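Local coordinates for type III CBASS phage resistance system CD-NTase-associated protein Cap8 (PDB 6P8P) that probably acts as a HORMA-domain regulator of a bacterial cGAS-like CD-NTase in CBASS immunity against bacteriophages, at residues Thr3-Thr8 with Glu89-Glu94; Ser38-Val43 with Ser123-Arg128; Ala52-Lys57 with Cys74-Asp79. The protein carries 2 engineered substitutions. All coordinates share one frame; numbering follows the deposited sequence.

Interaction 1 (Thr3-Thr8 with Glu89-Glu94); sequences TVVSRT and EVLGFE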
loop_
_atom_site.group_PDB
_atom_site.type_symbol
_atom_site.label_atom_id
_atom_site.label_comp_id
_atom_site.label_asym_id
_atom_site.label_seq_id
_atom_site.Cartn_x
_atom_site.Cartn_y
_atom_site.Cartn_z
ATOM N N THR A 3 -9.156 29.195 -7.835
ATOM C CA THR A 3 -8.239 29.344 -6.705
ATOM C C THR A 3 -7.495 28.034 -6.444
ATOM O O THR A 3 -8.094 26.956 -6.416
ATOM C CB THR A 3 -8.972 29.762 -5.418
ATOM O OG1 THR A 3 -9.539 31.061 -5.590
ATOM C CG2 THR A 3 -8.019 29.784 -4.224
ATOM N N VAL A 4 -6.182 28.146 -6.266
ATOM C CA VAL A 4 -5.320 27.001 -5.969
ATOM C C VAL A 4 -4.433 27.403 -4.800
ATOM O O VAL A 4 -3.866 28.496 -4.799
ATOM C CB VAL A 4 -4.461 26.570 -7.175
ATOM C CG1 VAL A 4 -3.631 25.334 -6.809
ATOM C CG2 VAL A 4 -5.334 26.303 -8.378
ATOM N N VAL A 5 -4.324 26.534 -3.797
ATOM C CA VAL A 5 -3.449 26.764 -2.655
ATOM C C VAL A 5 -2.567 25.535 -2.526
ATOM O O VAL A 5 -2.899 24.456 -3.012
ATOM C CB VAL A 5 -4.215 27.014 -1.350
ATOM C CG1 VAL A 5 -5.228 28.119 -1.560
ATOM C CG2 VAL A 5 -4.891 25.764 -0.889
ATOM N N SER A 6 -1.430 25.708 -1.874
ATOM C CA SER A 6 -0.511 24.581 -1.727
ATOM C C SER A 6 -0.106 24.415 -0.271
ATOM O O SER A 6 -0.142 25.361 0.532
ATOM C CB SER A 6 0.721 24.736 -2.614
ATOM O OG SER A 6 1.745 25.429 -1.961
ATOM N N ARG A 7 0.258 23.185 0.066
ATOM C CA ARG A 7 0.747 22.848 1.390
ATOM C C ARG A 7 1.927 21.908 1.191
ATOM O O ARG A 7 2.078 21.293 0.132
ATOM C CB ARG A 7 -0.354 22.231 2.234
ATOM C CG ARG A 7 -1.498 23.186 2.632
ATOM C CD ARG A 7 -1.032 24.239 3.608
ATOM N NE ARG A 7 -2.110 25.064 4.156
ATOM C CZ ARG A 7 -2.587 26.158 3.576
ATOM N NH1 ARG A 7 -2.120 26.555 2.403
ATOM N NH2 ARG A 7 -3.558 26.845 4.170
ATOM N N THR A 8 2.796 21.857 2.196
ATOM C CA THR A 8 4.010 21.059 2.139
ATOM C C THR A 8 4.197 20.426 3.506
ATOM O O THR A 8 4.418 21.125 4.497
ATOM C CB THR A 8 5.230 21.890 1.740
ATOM O OG1 THR A 8 5.031 22.422 0.425
ATOM C CG2 THR A 8 6.460 21.032 1.752
ATOM N N GLU A 89 -0.295 24.705 7.468
ATOM C CA GLU A 89 -1.375 25.517 8.003
ATOM C C GLU A 89 -2.723 24.883 7.692
ATOM O O GLU A 89 -2.923 24.267 6.641
ATOM C CB GLU A 89 -1.334 26.933 7.400
ATOM C CG GLU A 89 -0.251 27.826 7.949
ATOM C CD GLU A 89 -0.108 29.131 7.167
ATOM O OE1 GLU A 89 1.039 29.611 7.033
ATOM O OE2 GLU A 89 -1.142 29.664 6.685
ATOM N N VAL A 90 -3.677 25.093 8.594
ATOM C CA VAL A 90 -5.054 24.703 8.327
ATOM C C VAL A 90 -5.576 25.429 7.098
ATOM O O VAL A 90 -5.240 26.586 6.834
ATOM C CB VAL A 90 -5.936 24.986 9.555
ATOM C CG1 VAL A 90 -7.387 24.664 9.274
ATOM C CG2 VAL A 90 -5.435 24.195 10.757
ATOM N N LEU A 91 -6.415 24.743 6.344
ATOM C CA LEU A 91 -6.990 25.298 5.131
ATOM C C LEU A 91 -8.219 26.128 5.482
ATOM O O LEU A 91 -9.034 25.721 6.319
ATOM C CB LEU A 91 -7.375 24.163 4.165
ATOM C CG LEU A 91 -6.175 23.450 3.544
ATOM C CD1 LEU A 91 -6.636 22.151 2.881
ATOM C CD2 LEU A 91 -5.447 24.291 2.529
ATOM N N GLY A 92 -8.353 27.281 4.818
ATOM C CA GLY A 92 -9.448 28.192 5.100
ATOM C C GLY A 92 -10.700 27.948 4.275
ATOM O O GLY A 92 -11.352 28.906 3.846
ATOM N N PHE A 93 -11.044 26.674 4.059
ATOM C CA PHE A 93 -12.213 26.245 3.300
ATOM C C PHE A 93 -12.381 24.748 3.542
ATOM O O PHE A 93 -11.487 24.088 4.081
ATOM C CB PHE A 93 -12.058 26.533 1.806
ATOM C CG PHE A 93 -10.820 25.933 1.194
ATOM C CD1 PHE A 93 -9.617 26.600 1.225
ATOM C CD2 PHE A 93 -10.870 24.677 0.585
ATOM C CE1 PHE A 93 -8.469 26.043 0.680
ATOM C CE2 PHE A 93 -9.729 24.121 0.034
ATOM C CZ PHE A 93 -8.527 24.799 0.078
ATOM N N GLU A 94 -13.548 24.213 3.142
ATOM C CA GLU A 94 -13.822 22.777 3.240
ATOM C C GLU A 94 -13.189 22.068 2.041
ATOM O O GLU A 94 -13.713 22.156 0.924
ATOM C CB GLU A 94 -15.329 22.509 3.295
ATOM C CG GLU A 94 -15.690 21.015 3.346
ATOM C CD GLU A 94 -17.193 20.747 3.398
ATOM O OE1 GLU A 94 -17.969 21.704 3.600
ATOM O OE2 GLU A 94 -17.600 19.572 3.261
#
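Arg7, on strand 4-10 at one margin of the sheet, holds the loop 89-94 alongside by gripping two successive backbone carbonyls. Arg7 NE donates to Glu89 O at 2.7 Å, nearly straight (170° at the hydrogen), and Arg7 NH2 donates to Val90 O at 3.2 Å. Both oxygens lie in the guanidinium plane, although NH2 stands well above the Val90 carbonyl plane. Arg7 NH1 donates to Ser6 O of its own strand at 3.0 Å, so three bonds from three nitrogens fix the rotation of the group. The side chain bends about its CB-CG bond (chi2 -69°), which turns the guanidinium back along its own strand and lets Ser6 O be reached. Leu91 CD2 rests over the centre of one guanidinium face, 3.6 Å from Arg7 CZ. Glu89 OE2 is 4.5 Å from Arg7 NH2 but far out of plane, a charge proximity without a directed N-H. Two residues earlier, Val5 CG2 meets Leu91 CD2 at 3.8 Å and the edge of the Phe93 ring at CZ, 3.9 Å away. Leu91 and Arg7 also pack on Leu27 of helix 17-29, whereas the backbone of strand 4-10 pairs with strand 69-75, whose Thr70 touches Phe93.

Interaction 2 (Ser38-Val43 with Ser123-Arg128); sequences SELRAV and SRIIAR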
loop_
_atom_site.group_PDB
_atom_site.type_symbol
_atom_site.label_atom_id
_atom_site.label_comp_id
_atom_site.label_asym_id
_atom_site.label_seq_id
_atom_site.Cartn_x
_atom_site.Cartn_y
_atom_site.Cartn_z
ATOM N N SER A 38 -13.545 8.374 5.437
ATOM C CA SER A 38 -13.460 6.914 5.379
ATOM C C SER A 38 -12.747 6.451 4.124
ATOM O O SER A 38 -11.951 5.501 4.171
ATOM C CB SER A 38 -14.862 6.298 5.445
ATOM O OG SER A 38 -15.409 6.466 6.749
ATOM N N GLU A 39 -13.036 7.082 2.980
ATOM C CA GLU A 39 -12.373 6.667 1.751
ATOM C C GLU A 39 -10.881 6.988 1.788
ATOM O O GLU A 39 -10.061 6.166 1.368
ATOM C CB GLU A 39 -13.003 7.314 0.530
ATOM C CG GLU A 39 -14.277 6.624 0.056
ATOM C CD GLU A 39 -14.814 7.168 -1.267
ATOM O OE1 GLU A 39 -14.030 7.564 -2.154
ATOM O OE2 GLU A 39 -16.050 7.194 -1.426
ATOM N N LEU A 40 -10.520 8.175 2.263
ATOM C CA LEU A 40 -9.101 8.513 2.379
ATOM C C LEU A 40 -8.370 7.541 3.301
ATOM O O LEU A 40 -7.245 7.111 3.004
ATOM C CB LEU A 40 -8.942 9.946 2.875
ATOM C CG LEU A 40 -8.933 11.032 1.794
ATOM C CD1 LEU A 40 -10.185 11.120 1.031
ATOM C CD2 LEU A 40 -8.668 12.373 2.536
ATOM N N ARG A 41 -8.991 7.169 4.418
ATOM C CA ARG A 41 -8.367 6.218 5.323
ATOM C C ARG A 41 -8.320 4.832 4.704
ATOM O O ARG A 41 -7.363 4.086 4.927
ATOM C CB ARG A 41 -9.104 6.204 6.670
ATOM C CG ARG A 41 -8.916 7.458 7.503
ATOM C CD ARG A 41 -9.677 7.372 8.832
ATOM N NE ARG A 41 -9.400 8.516 9.690
ATOM C CZ ARG A 41 -10.110 8.842 10.776
ATOM N NH1 ARG A 41 -11.155 8.111 11.138
ATOM N NH2 ARG A 41 -9.783 9.906 11.498
ATOM N N ALA A 42 -9.286 4.505 3.850
ATOM C CA ALA A 42 -9.303 3.166 3.247
ATOM C C ALA A 42 -8.123 2.932 2.291
ATOM O O ALA A 42 -7.713 1.779 2.086
ATOM C CB ALA A 42 -10.621 2.951 2.506
ATOM N N VAL A 43 -7.586 3.989 1.679
ATOM C CA VAL A 43 -6.492 3.869 0.725
ATOM C C VAL A 43 -5.135 4.093 1.395
ATOM O O VAL A 43 -4.140 4.303 0.713
ATOM C CB VAL A 43 -6.666 4.816 -0.469
ATOM C CG1 VAL A 43 -7.959 4.559 -1.200
ATOM C CG2 VAL A 43 -6.563 6.276 0.002
ATOM N N SER A 123 -13.809 5.606 -6.283
ATOM C CA SER A 123 -13.743 6.119 -7.646
ATOM C C SER A 123 -13.289 7.577 -7.680
ATOM O O SER A 123 -12.966 8.092 -8.754
ATOM C CB SER A 123 -15.104 5.974 -8.323
ATOM O OG SER A 123 -16.068 6.792 -7.698
ATOM N N ARG A 124 -13.214 8.229 -6.525
ATOM C CA ARG A 124 -12.830 9.634 -6.467
ATOM C C ARG A 124 -11.337 9.810 -6.265
ATOM O O ARG A 124 -10.775 10.858 -6.655
ATOM C CB ARG A 124 -13.580 10.353 -5.342
ATOM C CG ARG A 124 -15.108 10.365 -5.547
ATOM C CD ARG A 124 -15.822 11.026 -4.401
ATOM N NE ARG A 124 -17.263 11.080 -4.638
ATOM C CZ ARG A 124 -17.866 12.012 -5.357
ATOM N NH1 ARG A 124 -17.152 12.967 -5.914
ATOM N NH2 ARG A 124 -19.179 11.974 -5.530
ATOM N N ILE A 125 -10.687 8.825 -5.647
ATOM C CA ILE A 125 -9.250 8.882 -5.417
ATOM C C ILE A 125 -8.593 8.096 -6.534
ATOM O O ILE A 125 -8.813 6.887 -6.657
ATOM C CB ILE A 125 -8.850 8.316 -4.050
ATOM C CG1 ILE A 125 -9.550 9.062 -2.929
ATOM C CG2 ILE A 125 -7.298 8.359 -3.892
ATOM C CD1 ILE A 125 -9.536 8.274 -1.629
ATOM N N ILE A 126 -7.766 8.769 -7.326
ATOM C CA ILE A 126 -7.109 8.154 -8.468
ATOM C C ILE A 126 -5.621 8.477 -8.402
ATOM O O ILE A 126 -5.176 9.300 -7.605
ATOM C CB ILE A 126 -7.717 8.620 -9.800
ATOM C CG1 ILE A 126 -7.609 10.140 -9.939
ATOM C CG2 ILE A 126 -9.186 8.208 -9.870
ATOM C CD1 ILE A 126 -8.138 10.677 -11.266
ATOM N N ALA A 127 -4.856 7.805 -9.255
ATOM C CA ALA A 127 -3.429 8.022 -9.369
ATOM C C ALA A 127 -3.072 8.439 -10.787
ATOM O O ALA A 127 -3.717 8.045 -11.760
ATOM C CB ALA A 127 -2.659 6.756 -8.986
ATOM N N ARG A 128 -2.022 9.215 -10.888
ATOM C CA ARG A 128 -1.494 9.644 -12.174
ATOM C C ARG A 128 0.011 9.474 -12.224
ATOM O O ARG A 128 0.685 9.505 -11.195
ATOM C CB ARG A 128 -1.832 11.125 -12.456
ATOM C CG ARG A 128 -1.069 12.048 -11.568
ATOM C CD ARG A 128 -1.473 13.519 -11.755
ATOM N NE ARG A 128 -0.481 14.407 -11.145
ATOM C CZ ARG A 128 -0.444 14.718 -9.848
ATOM N NH1 ARG A 128 -1.362 14.227 -9.015
ATOM N NH2 ARG A 128 0.521 15.492 -9.384
HETATM O O HOH W 1 -15.624 6.893 -4.374
#
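Ile125, at the start of the outer strand 125-129, makes a buried, mainly apolar helix-to-sheet contact with the C-terminal end of helix 35-42. Most of the contact runs through one methyl group, Ile125 CD1. With CG1 anti to the carbonyl carbon (chi1 -58°) and the chain continuing extended (chi2 162°), CD1 is carried out to the last turn of the helix. There Ile125 CD1 touches Leu40 CD1 at 3.9 Å, the two side chains crossing at about a right angle, while Val43 approaches tip to tip, its CG2 3.9 Å from Ile125 CD1. Ile125 CD1 also lies 3.7 Å from the main-chain oxygen Glu39 O, so it touches the helix backbone as well as side chains. Val43 is the first residue to leave the helical conformation, which places this cluster where the helix ends.

Toward the loop before the strand the chemistry becomes polar. Water 1 donates to Glu39 OE1 at 2.8 Å and accepts from Ser123 N at 2.9 Å, bridging the two segments. Glu39 OE1 also bonds to Ser122 OG, a hydroxyl that bonds in turn to the backbone nitrogens of Arg124 and Ile125. The charged groups of Glu39 and Arg124 stay apart, Glu39 OE2 to Arg124 NE being 5.2 Å; the arginine instead forms a salt bridge with Asp99 through NH1. Leu104 on the adjacent strand 101-106 extends the apolar surface beside Ile125, and Trp21 of helix 17-29 meets Val43. Helices packed on a mixed sheet fit the alpha+beta HORMA fold named for this protein.

Interaction 3 (Ala52-Lys57 with Cys74-Asp79); sequences ADQAPK and CLFDED. With CA (calcium ion), chain E.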
loop_
_atom_site.group_PDB
_atom_site.type_symbol
_atom_site.label_atom_id
_atom_site.label_comp_id
_atom_site.label_asym_id
_atom_site.label_seq_id
_atom_site.Cartn_x
_atom_site.Cartn_y
_atom_site.Cartn_z
ATOM N N ALA A 52 6.211 6.719 0.793
ATOM C CA ALA A 52 7.487 6.086 1.095
ATOM C C ALA A 52 8.407 6.086 -0.120
ATOM O O ALA A 52 9.633 6.075 0.030
ATOM C CB ALA A 52 7.255 4.648 1.605
ATOM N N ASP A 53 7.844 6.062 -1.320
ATOM C CA ASP A 53 8.610 6.158 -2.558
ATOM C C ASP A 53 8.875 7.599 -2.978
ATOM O O ASP A 53 9.439 7.814 -4.057
ATOM C CB ASP A 53 7.886 5.388 -3.666
ATOM C CG ASP A 53 8.005 3.843 -3.476
ATOM O OD1 ASP A 53 9.053 3.390 -2.973
ATOM O OD2 ASP A 53 7.058 3.095 -3.822
ATOM N N GLN A 54 8.503 8.569 -2.133
ATOM C CA GLN A 54 8.725 10.014 -2.356
ATOM C C GLN A 54 8.007 10.524 -3.593
ATOM O O GLN A 54 8.394 11.549 -4.189
ATOM C CB GLN A 54 10.217 10.366 -2.432
ATOM C CG GLN A 54 10.994 9.950 -1.200
ATOM C CD GLN A 54 12.350 10.607 -1.076
ATOM O OE1 GLN A 54 12.765 11.394 -1.925
ATOM N NE2 GLN A 54 13.030 10.303 -0.005
ATOM N N ALA A 55 6.903 9.874 -3.945
ATOM C CA ALA A 55 6.155 10.326 -5.110
ATOM C C ALA A 55 5.703 11.770 -4.979
ATOM O O ALA A 55 5.710 12.473 -6.004
ATOM C CB ALA A 55 4.958 9.412 -5.375
ATOM N N PRO A 56 5.286 12.275 -3.799
ATOM C CA PRO A 56 4.835 13.672 -3.741
ATOM C C PRO A 56 5.948 14.695 -3.516
ATOM O O PRO A 56 5.661 15.831 -3.127
ATOM C CB PRO A 56 3.841 13.685 -2.573
ATOM C CG PRO A 56 3.636 12.231 -2.158
ATOM C CD PRO A 56 4.895 11.503 -2.600
ATOM N N LYS A 57 7.208 14.327 -3.740
ATOM C CA LYS A 57 8.274 15.299 -3.543
ATOM C C LYS A 57 8.197 16.410 -4.587
ATOM O O LYS A 57 8.370 17.597 -4.262
ATOM C CB LYS A 57 9.640 14.615 -3.601
ATOM C CG LYS A 57 10.804 15.589 -3.373
ATOM C CD LYS A 57 12.164 14.928 -3.508
ATOM C CE LYS A 57 13.259 16.003 -3.525
ATOM N NZ LYS A 57 14.636 15.460 -3.417
ATOM N N CYS A 74 5.282 16.813 -0.251
ATOM C CA CYS A 74 5.952 16.259 0.915
ATOM C C CYS A 74 7.441 16.541 0.841
ATOM O O CYS A 74 8.017 16.486 -0.239
ATOM C CB CYS A 74 5.762 14.728 1.010
ATOM S SG CYS A 74 4.069 14.261 1.438
ATOM N N LEU A 75 8.044 16.816 1.995
ATOM C CA LEU A 75 9.477 16.998 2.160
ATOM C C LEU A 75 10.092 15.741 2.759
ATOM O O LEU A 75 9.488 15.100 3.626
ATOM C CB LEU A 75 9.745 18.178 3.085
ATOM C CG LEU A 75 9.256 19.537 2.616
ATOM C CD1 LEU A 75 9.336 20.489 3.786
ATOM C CD2 LEU A 75 10.092 20.010 1.453
ATOM N N PHE A 76 11.319 15.422 2.341
ATOM C CA PHE A 76 11.997 14.225 2.785
ATOM C C PHE A 76 13.421 14.566 3.197
ATOM O O PHE A 76 13.947 15.642 2.886
ATOM C CB PHE A 76 11.993 13.155 1.674
ATOM C CG PHE A 76 10.615 12.744 1.276
ATOM C CD1 PHE A 76 9.947 11.749 1.970
ATOM C CD2 PHE A 76 9.981 13.360 0.225
ATOM C CE1 PHE A 76 8.648 11.404 1.625
ATOM C CE2 PHE A 76 8.691 13.004 -0.138
ATOM C CZ PHE A 76 8.021 12.011 0.580
ATOM N N ASP A 77 14.007 13.644 3.952
ATOM C CA ASP A 77 15.436 13.662 4.293
ATOM C C ASP A 77 15.735 14.978 5.003
ATOM O O ASP A 77 14.977 15.356 5.909
ATOM C CB ASP A 77 16.224 13.407 3.016
ATOM C CG ASP A 77 15.787 12.146 2.311
ATOM O OD1 ASP A 77 15.559 11.140 3.020
ATOM O OD2 ASP A 77 15.661 12.160 1.064
ATOM N N GLU A 78 16.820 15.676 4.663
ATOM C CA GLU A 78 17.203 16.861 5.427
ATOM C C GLU A 78 16.122 17.932 5.385
ATOM O O GLU A 78 15.929 18.665 6.366
ATOM C CB GLU A 78 18.531 17.401 4.887
ATOM C CG GLU A 78 19.700 16.435 5.102
ATOM C CD GLU A 78 20.996 16.878 4.432
ATOM O OE1 GLU A 78 20.972 17.836 3.630
ATOM O OE2 GLU A 78 22.047 16.260 4.713
ATOM N N ASP A 79 15.408 18.042 4.262
ATOM C CA ASP A 79 14.334 19.028 4.169
ATOM C C ASP A 79 13.243 18.751 5.199
ATOM O O ASP A 79 12.653 19.682 5.762
ATOM C CB ASP A 79 13.738 19.039 2.763
ATOM C CG ASP A 79 14.714 19.532 1.719
ATOM O OD1 ASP A 79 15.517 20.428 2.038
ATOM O OD2 ASP A 79 14.675 19.029 0.578
HETATM CA CA CA E . 8.162 1.134 -2.954
HETATM O O HOH W 2 14.925 13.135 -1.414
HETATM O O HOH W 3 8.816 18.553 -1.765
HETATM O O HOH W 4 14.770 15.554 -0.396
HETATM O O HOH W 5 8.996 1.289 -5.277
HETATM O O HOH W 6 6.207 -0.232 -3.420
HETATM O O HOH W 7 10.457 1.358 -1.959
HETATM O O HOH W 8 6.967 1.873 -1.006
#
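Gln54 lies flat on the ring of Phe76. Gln54 CG stands 3.6 Å from the centroid of the Phe76 ring and only 6° off the ring normal, a CH-pi contact over the face, and the amide plane is 9° from that of the ring, so the two groups are stacked. The extended glutamine chain runs across the ring toward Phe76 CB and on to Asp77, where Gln54 NE2 makes a weak hydrogen bond to Asp77 OD2 at 3.4 Å. Water 2 closes this polar end: it donates to Gln54 OE1 and to Asp77 OD2, and accepts from Lys57 NZ. Lys57 CB lies at the ring edge, 3.9 Å from Phe76 CE2, and the extended chain beyond it carries NZ to water 2.

Gln54 owes its place to a Schellman motif. It is the C-prime residue, with positive phi (62°), that ends helix 44-52: its N bonds to Ile51 O, and Ala55 N bonds to Leu50 O. The turn then brings the backbone alongside the end of strand 69-75, where Cys74 N donates to Pro56 O at 3.1 Å. Lys57 CA comes 3.5 Å from Cys74 O in a C-H...O contact, and water 3 donates to both Lys57 O and Cys74 O. Beside this bond, Pro56 CB packs on Cys74 SG at 4.1 Å, while Ile51 touches both Pro56 and Phe76.

One residue before Gln54, Asp53 chelates the calcium ion through OD1 and OD2, each 2.4 Å from the metal; four waters also ligate it. Asp53 of the second subunit binds the same ion, so this helix end lies at the subunit interface, where Ala52 packs on Trp113 of that second chain.

In the fold
All three contacts reach the same mixed sheet, but at different depths. Interaction 2 is the buried one, on strand 125-129 at one margin, and depends chiefly on aliphatic packing. Interaction 1 lies at the opposite margin, on strand 4-10, as a surface contact in which a guanidinium grips loop carbonyls. Interaction 3 is intermediate, partly buried, mixing ring stacking, backbone pairing and ordered water, and it adjoins the calcium and the second subunit. Interactions 1 and 3 touch, Thr8 CG2 to Leu75 CG at 3.3 Å, because strands 4-10 and 69-75 are neighbours. Interaction 2 touches neither. Along the chain, interaction 3 is nested inside both other loops, which cross each other.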